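Local coordinates for protein succinyl-CoA ligase (ADP-forming) subunit alpha (Methanosaeta concilii, PDB 6HXI) that binds coenzyme A and joins a CoA-ligase-family region to a citrate-synthase-like C-terminal region within one chain of a multi-subunit assembly, at residues P117-Q120 / S121-M124; R313-Y316 / D317-L320; L443-G447 / P448-G452; P611-E614 / E615-C618. One frame throughout, in Å; residues are numbered along the deposited sequence.

Contact 1 of 4, residues P117-Q120 / S121-M124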
loop_
_atom_site.group_PDB
_atom_site.type_symbol
_atom_site.label_atom_id
_atom_site.label_comp_id
_atom_site.label_asym_id
_atom_site.label_seq_id
_atom_site.Cartn_x
_atom_site.Cartn_y
_atom_site.Cartn_z
ATOM N N PRO B 117 -1.134 -13.817 52.137
ATOM C CA PRO B 117 -0.549 -14.365 53.383
ATOM C C PRO B 117 -1.029 -13.663 54.629
ATOM O O PRO B 117 -1.244 -12.453 54.620
ATOM C CB PRO B 117 0.960 -14.162 53.197
ATOM C CG PRO B 117 1.139 -14.185 51.737
ATOM C CD PRO B 117 -0.079 -13.488 51.161
ATOM N N GLU B 118 -1.195 -14.434 55.712
ATOM C CA GLU B 118 -1.644 -13.925 57.015
ATOM C C GLU B 118 -0.670 -12.885 57.564
ATOM O O GLU B 118 -1.121 -11.863 58.090
ATOM C CB GLU B 118 -1.871 -15.075 57.985
ATOM C CG GLU B 118 -3.096 -15.898 57.626
ATOM C CD GLU B 118 -3.272 -17.266 58.263
ATOM O OE1 GLU B 118 -2.551 -17.584 59.234
ATOM O OE2 GLU B 118 -4.160 -18.015 57.796
ATOM N N ARG B 119 0.655 -13.103 57.359
ATOM C CA ARG B 119 1.685 -12.155 57.794
ATOM C C ARG B 119 1.556 -10.762 57.115
ATOM O O ARG B 119 1.643 -9.744 57.797
ATOM C CB ARG B 119 3.100 -12.732 57.650
ATOM C CG ARG B 119 4.171 -11.695 57.973
ATOM C CD ARG B 119 5.539 -12.230 58.301
ATOM N NE ARG B 119 6.430 -11.104 58.581
ATOM C CZ ARG B 119 6.513 -10.471 59.751
ATOM N NH1 ARG B 119 7.337 -9.441 59.897
ATOM N NH2 ARG B 119 5.774 -10.868 60.788
ATOM N N GLN B 120 1.327 -10.744 55.795
ATOM C CA GLN B 120 1.113 -9.555 54.971
ATOM C C GLN B 120 -0.129 -8.784 55.437
ATOM O O GLN B 120 -0.061 -7.559 55.583
ATOM C CB GLN B 120 0.973 -9.945 53.499
ATOM C CG GLN B 120 2.312 -10.338 52.842
ATOM C CD GLN B 120 2.164 -10.734 51.392
ATOM O OE1 GLN B 120 1.209 -10.363 50.705
ATOM N NE2 GLN B 120 3.089 -11.533 50.894
ATOM N N SER B 121 -1.241 -9.505 55.721
ATOM C CA SER B 121 -2.488 -8.893 56.220
ATOM C C SER B 121 -2.276 -8.249 57.587
ATOM O O SER B 121 -2.764 -7.139 57.804
ATOM C CB SER B 121 -3.606 -9.915 56.269
ATOM O OG SER B 121 -3.938 -10.226 54.933
ATOM N N ARG B 122 -1.544 -8.923 58.498
ATOM C CA ARG B 122 -1.214 -8.379 59.819
ATOM C C ARG B 122 -0.379 -7.094 59.670
ATOM O O ARG B 122 -0.632 -6.116 60.369
ATOM C CB ARG B 122 -0.423 -9.392 60.648
ATOM C CG ARG B 122 -1.240 -10.524 61.210
ATOM C CD ARG B 122 -0.492 -11.242 62.321
ATOM N NE ARG B 122 0.659 -12.005 61.827
ATOM C CZ ARG B 122 0.587 -13.247 61.353
ATOM N NH1 ARG B 122 1.683 -13.868 60.939
ATOM N NH2 ARG B 122 -0.575 -13.890 61.325
ATOM N N VAL B 123 0.594 -7.090 58.742
ATOM C CA VAL B 123 1.438 -5.901 58.474
ATOM C C VAL B 123 0.587 -4.755 57.870
ATOM O O VAL B 123 0.805 -3.606 58.238
ATOM C CB VAL B 123 2.711 -6.214 57.653
ATOM C CG1 VAL B 123 3.437 -4.929 57.243
ATOM C CG2 VAL B 123 3.644 -7.142 58.437
ATOM N N MET B 124 -0.411 -5.076 57.016
ATOM C CA MET B 124 -1.304 -4.064 56.437
ATOM C C MET B 124 -2.209 -3.456 57.512
ATOM O O MET B 124 -2.337 -2.234 57.573
ATOM C CB MET B 124 -2.138 -4.642 55.280
ATOM C CG MET B 124 -1.298 -4.955 54.064
ATOM S SD MET B 124 -2.223 -5.400 52.580
ATOM C CE MET B 124 -2.784 -7.023 52.985
HETATM O O HOH W 1 -0.456 -16.690 60.661
HETATM O O HOH W 2 4.410 -13.426 61.154
#

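Contact 2 of 4, residues R313-Y316 / D317-L320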
loop_
_atom_site.group_PDB
_atom_site.type_symbol
_atom_site.label_atom_id
_atom_site.label_comp_id
_atom_site.label_asym_id
_atom_site.label_seq_id
_atom_site.Cartn_x
_atom_site.Cartn_y
_atom_site.Cartn_z
ATOM N N ARG B 313 -36.539 -7.803 61.897
ATOM C CA ARG B 313 -37.923 -7.311 61.903
ATOM C C ARG B 313 -38.377 -6.941 63.311
ATOM O O ARG B 313 -39.007 -5.899 63.486
ATOM C CB ARG B 313 -38.878 -8.352 61.289
ATOM C CG ARG B 313 -40.287 -7.854 61.003
ATOM C CD ARG B 313 -40.957 -8.766 60.000
ATOM N NE ARG B 313 -42.282 -8.292 59.600
ATOM C CZ ARG B 313 -42.789 -8.416 58.374
ATOM N NH1 ARG B 313 -42.075 -8.980 57.405
ATOM N NH2 ARG B 313 -44.011 -7.973 58.108
ATOM N N GLN B 314 -38.021 -7.777 64.304
ATOM C CA GLN B 314 -38.365 -7.597 65.710
ATOM C C GLN B 314 -37.698 -6.360 66.302
ATOM O O GLN B 314 -38.362 -5.591 66.994
ATOM C CB GLN B 314 -37.997 -8.851 66.513
ATOM C CG GLN B 314 -39.118 -9.871 66.603
ATOM C CD GLN B 314 -38.649 -11.138 67.267
ATOM O OE1 GLN B 314 -38.434 -12.152 66.604
ATOM N NE2 GLN B 314 -38.435 -11.093 68.583
ATOM N N VAL B 315 -36.390 -6.184 66.034
ATOM C CA VAL B 315 -35.598 -5.060 66.532
ATOM C C VAL B 315 -36.003 -3.740 65.848
ATOM O O VAL B 315 -36.083 -2.714 66.528
ATOM C CB VAL B 315 -34.079 -5.341 66.460
ATOM C CG1 VAL B 315 -33.276 -4.122 66.871
ATOM C CG2 VAL B 315 -33.705 -6.531 67.342
ATOM N N TYR B 316 -36.269 -3.771 64.519
ATOM C CA TYR B 316 -36.718 -2.603 63.765
ATOM C C TYR B 316 -38.088 -2.137 64.303
ATOM O O TYR B 316 -38.239 -0.956 64.620
ATOM C CB TYR B 316 -36.740 -2.883 62.237
ATOM C CG TYR B 316 -37.360 -1.775 61.405
ATOM C CD1 TYR B 316 -36.637 -0.628 61.080
ATOM C CD2 TYR B 316 -38.669 -1.876 60.937
ATOM C CE1 TYR B 316 -37.216 0.409 60.346
ATOM C CE2 TYR B 316 -39.260 -0.843 60.209
ATOM C CZ TYR B 316 -38.529 0.296 59.913
ATOM O OH TYR B 316 -39.108 1.312 59.185
ATOM N N ASP B 317 -39.052 -3.072 64.461
ATOM C CA ASP B 317 -40.395 -2.786 64.982
ATOM C C ASP B 317 -40.332 -2.123 66.347
ATOM O O ASP B 317 -41.095 -1.196 66.598
ATOM C CB ASP B 317 -41.272 -4.050 65.027
ATOM C CG ASP B 317 -41.854 -4.485 63.684
ATOM O OD1 ASP B 317 -41.570 -3.814 62.657
ATOM O OD2 ASP B 317 -42.578 -5.505 63.653
ATOM N N MET B 318 -39.403 -2.566 67.211
ATOM C CA MET B 318 -39.163 -2.002 68.536
ATOM C C MET B 318 -38.702 -0.538 68.414
ATOM O O MET B 318 -39.159 0.300 69.189
ATOM C CB MET B 318 -38.133 -2.862 69.277
ATOM C CG MET B 318 -37.612 -2.266 70.565
ATOM S SD MET B 318 -36.244 -3.261 71.216
ATOM C CE MET B 318 -34.892 -2.687 70.205
ATOM N N LEU B 319 -37.842 -0.222 67.413
ATOM C CA LEU B 319 -37.374 1.150 67.182
ATOM C C LEU B 319 -38.499 2.034 66.644
ATOM O O LEU B 319 -38.536 3.223 66.974
ATOM C CB LEU B 319 -36.164 1.206 66.243
ATOM C CG LEU B 319 -34.880 0.485 66.665
ATOM C CD1 LEU B 319 -33.946 0.377 65.494
ATOM C CD2 LEU B 319 -34.166 1.205 67.793
ATOM N N LEU B 320 -39.426 1.440 65.838
ATOM C CA LEU B 320 -40.613 2.110 65.280
ATOM C C LEU B 320 -41.606 2.517 66.367
ATOM O O LEU B 320 -42.186 3.599 66.266
ATOM C CB LEU B 320 -41.349 1.200 64.294
ATOM C CG LEU B 320 -41.154 1.409 62.798
ATOM C CD1 LEU B 320 -42.180 0.600 62.042
ATOM C CD2 LEU B 320 -41.311 2.881 62.385
#

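Contact 3 of 4, residues L443-G447 / P448-G452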
loop_
_atom_site.group_PDB
_atom_site.type_symbol
_atom_site.label_atom_id
_atom_site.label_comp_id
_atom_site.label_asym_id
_atom_site.label_seq_id
_atom_site.Cartn_x
_atom_site.Cartn_y
_atom_site.Cartn_z
ATOM N N LEU B 443 4.436 -4.523 -4.299
ATOM C CA LEU B 443 3.203 -5.228 -4.723
ATOM C C LEU B 443 2.239 -4.375 -5.510
ATOM O O LEU B 443 1.497 -4.896 -6.336
ATOM C CB LEU B 443 2.489 -5.852 -3.507
ATOM C CG LEU B 443 3.137 -7.025 -2.820
ATOM C CD1 LEU B 443 2.352 -7.418 -1.615
ATOM C CD2 LEU B 443 3.171 -8.231 -3.687
ATOM N N LEU B 444 2.215 -3.057 -5.245
ATOM C CA LEU B 444 1.323 -2.120 -5.889
ATOM C C LEU B 444 1.701 -1.845 -7.351
ATOM O O LEU B 444 0.962 -1.151 -8.028
ATOM C CB LEU B 444 1.185 -0.813 -5.090
ATOM C CG LEU B 444 0.365 -0.909 -3.775
ATOM C CD1 LEU B 444 0.580 0.315 -2.951
ATOM C CD2 LEU B 444 -1.177 -1.164 -4.047
ATOM N N THR B 445 2.760 -2.502 -7.875
ATOM C CA THR B 445 3.092 -2.369 -9.297
ATOM C C THR B 445 2.406 -3.511 -10.069
ATOM O O THR B 445 2.397 -3.477 -11.296
ATOM C CB THR B 445 4.595 -2.409 -9.533
ATOM O OG1 THR B 445 5.072 -3.723 -9.184
ATOM C CG2 THR B 445 5.335 -1.348 -8.779
ATOM N N ILE B 446 1.895 -4.522 -9.360
ATOM C CA ILE B 446 1.314 -5.728 -9.963
ATOM C C ILE B 446 -0.033 -5.405 -10.554
ATOM O O ILE B 446 -0.963 -4.986 -9.836
ATOM C CB ILE B 446 1.282 -6.951 -9.040
ATOM C CG1 ILE B 446 2.679 -7.413 -8.619
ATOM C CG2 ILE B 446 0.450 -8.121 -9.667
ATOM C CD1 ILE B 446 2.633 -8.384 -7.393
ATOM N N GLY B 447 -0.111 -5.551 -11.864
ATOM C CA GLY B 447 -1.299 -5.184 -12.617
ATOM C C GLY B 447 -1.184 -5.586 -14.054
ATOM O O GLY B 447 -0.589 -6.615 -14.352
ATOM N N PRO B 448 -1.702 -4.789 -14.974
ATOM C CA PRO B 448 -1.757 -5.253 -16.361
ATOM C C PRO B 448 -0.431 -5.519 -17.054
ATOM O O PRO B 448 -0.434 -6.317 -17.976
ATOM C CB PRO B 448 -2.557 -4.158 -17.075
ATOM C CG PRO B 448 -2.480 -2.952 -16.164
ATOM C CD PRO B 448 -2.464 -3.523 -14.801
ATOM N N ARG B 449 0.677 -4.879 -16.653
ATOM C CA ARG B 449 1.945 -5.078 -17.369
ATOM C C ARG B 449 2.947 -5.856 -16.600
ATOM O O ARG B 449 3.873 -6.355 -17.197
ATOM C CB ARG B 449 2.568 -3.748 -17.813
ATOM C CG ARG B 449 1.684 -2.952 -18.740
ATOM C CD ARG B 449 2.368 -1.657 -19.138
ATOM N NE ARG B 449 1.404 -0.766 -19.757
ATOM C CZ ARG B 449 1.641 0.483 -20.123
ATOM N NH1 ARG B 449 0.716 1.172 -20.757
ATOM N NH2 ARG B 449 2.789 1.068 -19.814
ATOM N N PHE B 450 2.829 -5.889 -15.279
ATOM C CA PHE B 450 3.743 -6.662 -14.446
ATOM C C PHE B 450 2.874 -7.683 -13.705
ATOM O O PHE B 450 2.169 -7.342 -12.771
ATOM C CB PHE B 450 4.538 -5.726 -13.490
ATOM C CG PHE B 450 5.427 -6.452 -12.513
ATOM C CD1 PHE B 450 6.543 -7.155 -12.950
ATOM C CD2 PHE B 450 5.137 -6.454 -11.151
ATOM C CE1 PHE B 450 7.347 -7.863 -12.043
ATOM C CE2 PHE B 450 5.919 -7.175 -10.252
ATOM C CZ PHE B 450 7.002 -7.906 -10.703
ATOM N N GLY B 451 2.875 -8.907 -14.189
ATOM C CA GLY B 451 2.076 -10.003 -13.630
ATOM C C GLY B 451 0.730 -10.253 -14.288
ATOM O O GLY B 451 0.230 -11.370 -14.244
ATOM N N GLY B 452 0.186 -9.245 -14.963
ATOM C CA GLY B 452 -1.117 -9.274 -15.627
ATOM C C GLY B 452 -1.269 -10.135 -16.860
ATOM O O GLY B 452 -2.390 -10.489 -17.224
HETATM O O HOH W 3 1.349 -3.847 -13.792
#

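Contact 4 of 4, residues P611-E614 / E615-C618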
loop_
_atom_site.group_PDB
_atom_site.type_symbol
_atom_site.label_atom_id
_atom_site.label_comp_id
_atom_site.label_asym_id
_atom_site.label_seq_id
_atom_site.Cartn_x
_atom_site.Cartn_y
_atom_site.Cartn_z
ATOM N N PRO B 611 6.785 22.771 -20.664
ATOM C CA PRO B 611 6.004 23.528 -21.658
ATOM C C PRO B 611 6.404 25.005 -21.595
ATOM O O PRO B 611 6.950 25.466 -20.580
ATOM C CB PRO B 611 4.547 23.329 -21.180
ATOM C CG PRO B 611 4.644 23.083 -19.709
ATOM C CD PRO B 611 5.959 22.372 -19.502
ATOM N N SER B 612 6.148 25.747 -22.674
ATOM C CA SER B 612 6.464 27.177 -22.748
ATOM C C SER B 612 5.434 28.001 -22.010
ATOM O O SER B 612 4.361 27.497 -21.693
ATOM C CB SER B 612 6.516 27.620 -24.206
ATOM O OG SER B 612 5.236 27.483 -24.805
ATOM N N GLU B 613 5.731 29.300 -21.800
ATOM C CA GLU B 613 4.839 30.274 -21.171
ATOM C C GLU B 613 3.494 30.351 -21.922
ATOM O O GLU B 613 2.435 30.428 -21.290
ATOM C CB GLU B 613 5.496 31.664 -21.185
ATOM C CG GLU B 613 5.619 32.285 -19.804
ATOM C CD GLU B 613 4.338 32.850 -19.231
ATOM O OE1 GLU B 613 3.874 33.900 -19.733
ATOM O OE2 GLU B 613 3.818 32.266 -18.254
ATOM N N GLU B 614 3.547 30.293 -23.260
ATOM C CA GLU B 614 2.387 30.335 -24.160
ATOM C C GLU B 614 1.539 29.083 -24.014
ATOM O O GLU B 614 0.310 29.185 -23.989
ATOM C CB GLU B 614 2.859 30.537 -25.631
ATOM C CG GLU B 614 1.760 30.538 -26.690
ATOM C CD GLU B 614 2.065 31.281 -27.981
ATOM O OE1 GLU B 614 1.132 31.904 -28.542
ATOM O OE2 GLU B 614 3.232 31.241 -28.437
ATOM N N GLU B 615 2.192 27.896 -23.920
ATOM C CA GLU B 615 1.529 26.603 -23.764
ATOM C C GLU B 615 0.739 26.489 -22.463
ATOM O O GLU B 615 -0.227 25.726 -22.412
ATOM C CB GLU B 615 2.547 25.471 -23.789
ATOM C CG GLU B 615 3.101 25.140 -25.165
ATOM C CD GLU B 615 4.105 24.013 -25.089
ATOM O OE1 GLU B 615 5.316 24.305 -24.977
ATOM O OE2 GLU B 615 3.673 22.841 -25.015
ATOM N N ILE B 616 1.171 27.190 -21.393
ATOM C CA ILE B 616 0.473 27.074 -20.095
ATOM C C ILE B 616 -0.676 28.084 -19.955
ATOM O O ILE B 616 -1.391 28.024 -18.970
ATOM C CB ILE B 616 1.441 27.072 -18.870
ATOM C CG1 ILE B 616 2.112 28.424 -18.636
ATOM C CG2 ILE B 616 2.466 25.929 -19.004
ATOM C CD1 ILE B 616 2.942 28.509 -17.363
ATOM N N GLN B 617 -0.904 28.951 -20.957
ATOM C CA GLN B 617 -1.979 29.918 -20.857
ATOM C C GLN B 617 -3.377 29.336 -21.097
ATOM O O GLN B 617 -3.532 28.404 -21.887
ATOM C CB GLN B 617 -1.731 31.149 -21.769
ATOM C CG GLN B 617 -0.511 32.007 -21.379
ATOM C CD GLN B 617 -0.343 32.225 -19.884
ATOM O OE1 GLN B 617 -1.282 32.580 -19.140
ATOM N NE2 GLN B 617 0.859 32.027 -19.404
ATOM N N CYS B 618 -4.380 29.889 -20.377
ATOM C CA CYS B 618 -5.813 29.598 -20.502
ATOM C C CYS B 618 -6.412 30.676 -21.396
ATOM O O CYS B 618 -6.164 31.862 -21.150
ATOM C CB CYS B 618 -6.501 29.584 -19.139
ATOM S SG CYS B 618 -6.594 27.953 -18.360
#

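Contact 1 of 4, residues P117-Q120 / S121-M124
Arg-122 folds its guanidinium back over the first turn of its own helix, so that one face of the group rests against Arg-119 CA and the backbone oxygen of Glu-118. The touching branch is Arg-122 NH1, 3.6 Å from Arg-119 CA, while Arg-122 NH2 lies 3.8 Å from Glu-118 CB. A bend at chi3 (-70°) brings the group back; Arg-122 is modelled in two conformers, and this holds for the one described. Two waters sit in the guanidinium plane at its edge. One accepts from Arg-122 NH2 (2.9 Å) and donates to Glu-118 OE1 (2.7 Å), bridging two groups that do not touch directly; the other accepts from both Arg-122 NH1 and Arg-119 NH2. The turn opens helix 118-130, the crossover helix of a beta-alpha-beta unit with strands 108-111 and 134-136, and Pro-117 is its N-cap. Ser-121 N donates to Pro-117 O (3.1 Å), and Arg-122 N to Glu-118 O (3.0 Å). Further out, Tyr-207 makes a cation-pi contact with Arg-122. A neighbouring citrate lyase chain supplies Asp-220 to Glu-118 N and Gln-3 to Glu-118 OE1, and its Asp-129 forms long, weak ion pairs with both arginines.

Contact 2 of 4, residues R313-Y316 / D317-L320
Tyr-316 and Leu-320, one helical turn apart, meet obliquely: Leu-320 CD1 lies 3.7 Å from Tyr-316 CE2, and Leu-320 CG sits 4.1 Å from Tyr-316 CZ. With its CG anti to the backbone N (chi1 173°), the tyrosine ring is carried along the helix toward the later residue. The side chains of Tyr-316 and Asp-317 cross at about a right angle, their ring and carboxylate planes 51° apart and Asp-317 OD1 3.9 Å from Tyr-316 CD2. Asp-317 lies one turn beyond Arg-313, yet their charged groups do not touch: Arg-313 NE and Asp-317 OD2 are 4.9 Å apart, so any attraction between them is probably modest. Val-315 and Met-318 run side by side and point the same way. Met-318 turns at chi3 (80°), which brings its CE to 4.0 Å from Val-315 CG1. Beneath these side chains the backbone repeats the i to i+4 pattern, as in Asp-317 N to Arg-313 O (3.0 Å) and Leu-320 N to Tyr-316 O (2.9 Å). Helix 308-322 lies against strand 227-233, where Val-315, Tyr-316 and Leu-319 all touch Met-227; Pro-254 and Tyr-300 also meet Val-315, and the 193-194 loop meets Tyr-316.

Contact 3 of 4, residues L443-G447 / P448-G452
Ile-446 makes the apolar contact with the ring of Phe-450, approaching at a slant, its CG1 3.6 Å from Phe-450 CE2. The hydroxyl oxygen of Thr-445 also lies against this ring, OG1 being 3.4 Å from Phe-450 CD2. That hydroxyl is hydrogen-bonded to Gly-442 O. The ring is swung toward both residues because its CG is anti to the backbone N (chi1 175°). Phe-576, on helix 571-594, stacks edge-to-face with the same ring, and an acetate ion, probably from the crystallisation liquor, lies about 3 Å from the Phe-450 side chain. Backbone bonds set the path of this loop, which joins helices 435-443 and 453-466 of the citrate-synthase-like region. A type I beta turn from Leu-443 to Ile-446 ends helix 435-443, with Ile-446 N bonded to Leu-443 O (3.1 Å). The chain then doubles back: Gly-447 N donates to Phe-450 O (3.0 Å), and Gly-447 and Gly-451 form a single beta bridge. The carbonyl of Phe-450 also receives a CA-H...O contact from Ile-446 CA, at 3.3 Å. A water spans the loop, donating to Thr-445 O (2.7 Å) and accepting from Phe-450 N (2.9 Å). A second subunit, another copy of this protein, reaches in with its Lys-433, whose NZ bonds to the carbonyls of Leu-444 and Ile-446, while its Ser-596 O takes a bond from Arg-449 NH2.

Contact 4 of 4, residues P611-E614 / E615-C618
Glu-615 OE1 is gripped by two donors of one residue: Ser-612 N at 2.8 Å with a nearly straight bond (167°), and Ser-612 OG at 3.2 Å. The two come from different directions. The amide meets the oxygen from above the carboxylate plane, whereas the hydroxyl donates to the anti lone pair of Glu-615 OE1, the one away from the other carboxylate oxygen. Ser-612 OG in turn accepts from Glu-615 N (3.2 Å). Its chi1 of 64° holds the hydroxyl between backbone N and carbonyl carbon, within reach of both groups of the glutamate, and the side chain of Glu-615, extended beyond CG, runs back alongside the serine. This reciprocal exchange, side chain to amide in both directions, is a capping box, and it ties the start of a short coil to its own first turn. Ile-616 N continues the coil by bonding to Ser-612 O (3.2 Å), and a type I beta turn spans Glu-614 to Gln-617, with Gln-617 N meeting Glu-614 O from above the carbonyl plane. The Gln-617 side chain, bent at chi2, sends NE2 back to Glu-613 O (2.9 Å). On the apolar side Pro-611 and Ile-616 cross at about a right angle, Pro-611 CG resting 3.7 Å from Ile-616 CG2. The segment belongs to the C-terminal tail after strand 606-608, and this tail reaches the fourth subunit, another copy of this protein: Cys-618 forms a disulfide with Cys-555 of that subunit, and Ile-616 packs on its Lys-394. Glu-396 of the same subunit makes a weak hydrogen bond with Gln-617 NE2 and lies close to the like-charged Glu-613.

Contacts 1 and 3 are buried, contact 2 is partly so, and contact 4 lies on the surface. No element is shared: contacts 1 and 2 belong to separate helices, 118-130 and 308-322, their centres about 39 Å apart, while contacts 3 and 4 lie in loops on the far side of the chain's centre, their centres about 35 Å apart. Charge and water dominate contact 1, against the citrate lyase chain; contact 2, touched by no other protein chain of the assembly, relies on apolar and aromatic packing. Contact 3 combines packing on a ring with backbone bonds at an interface between copies, whereas contact 4 is marked by a serine-carboxylate exchange in a tail docked on another copy.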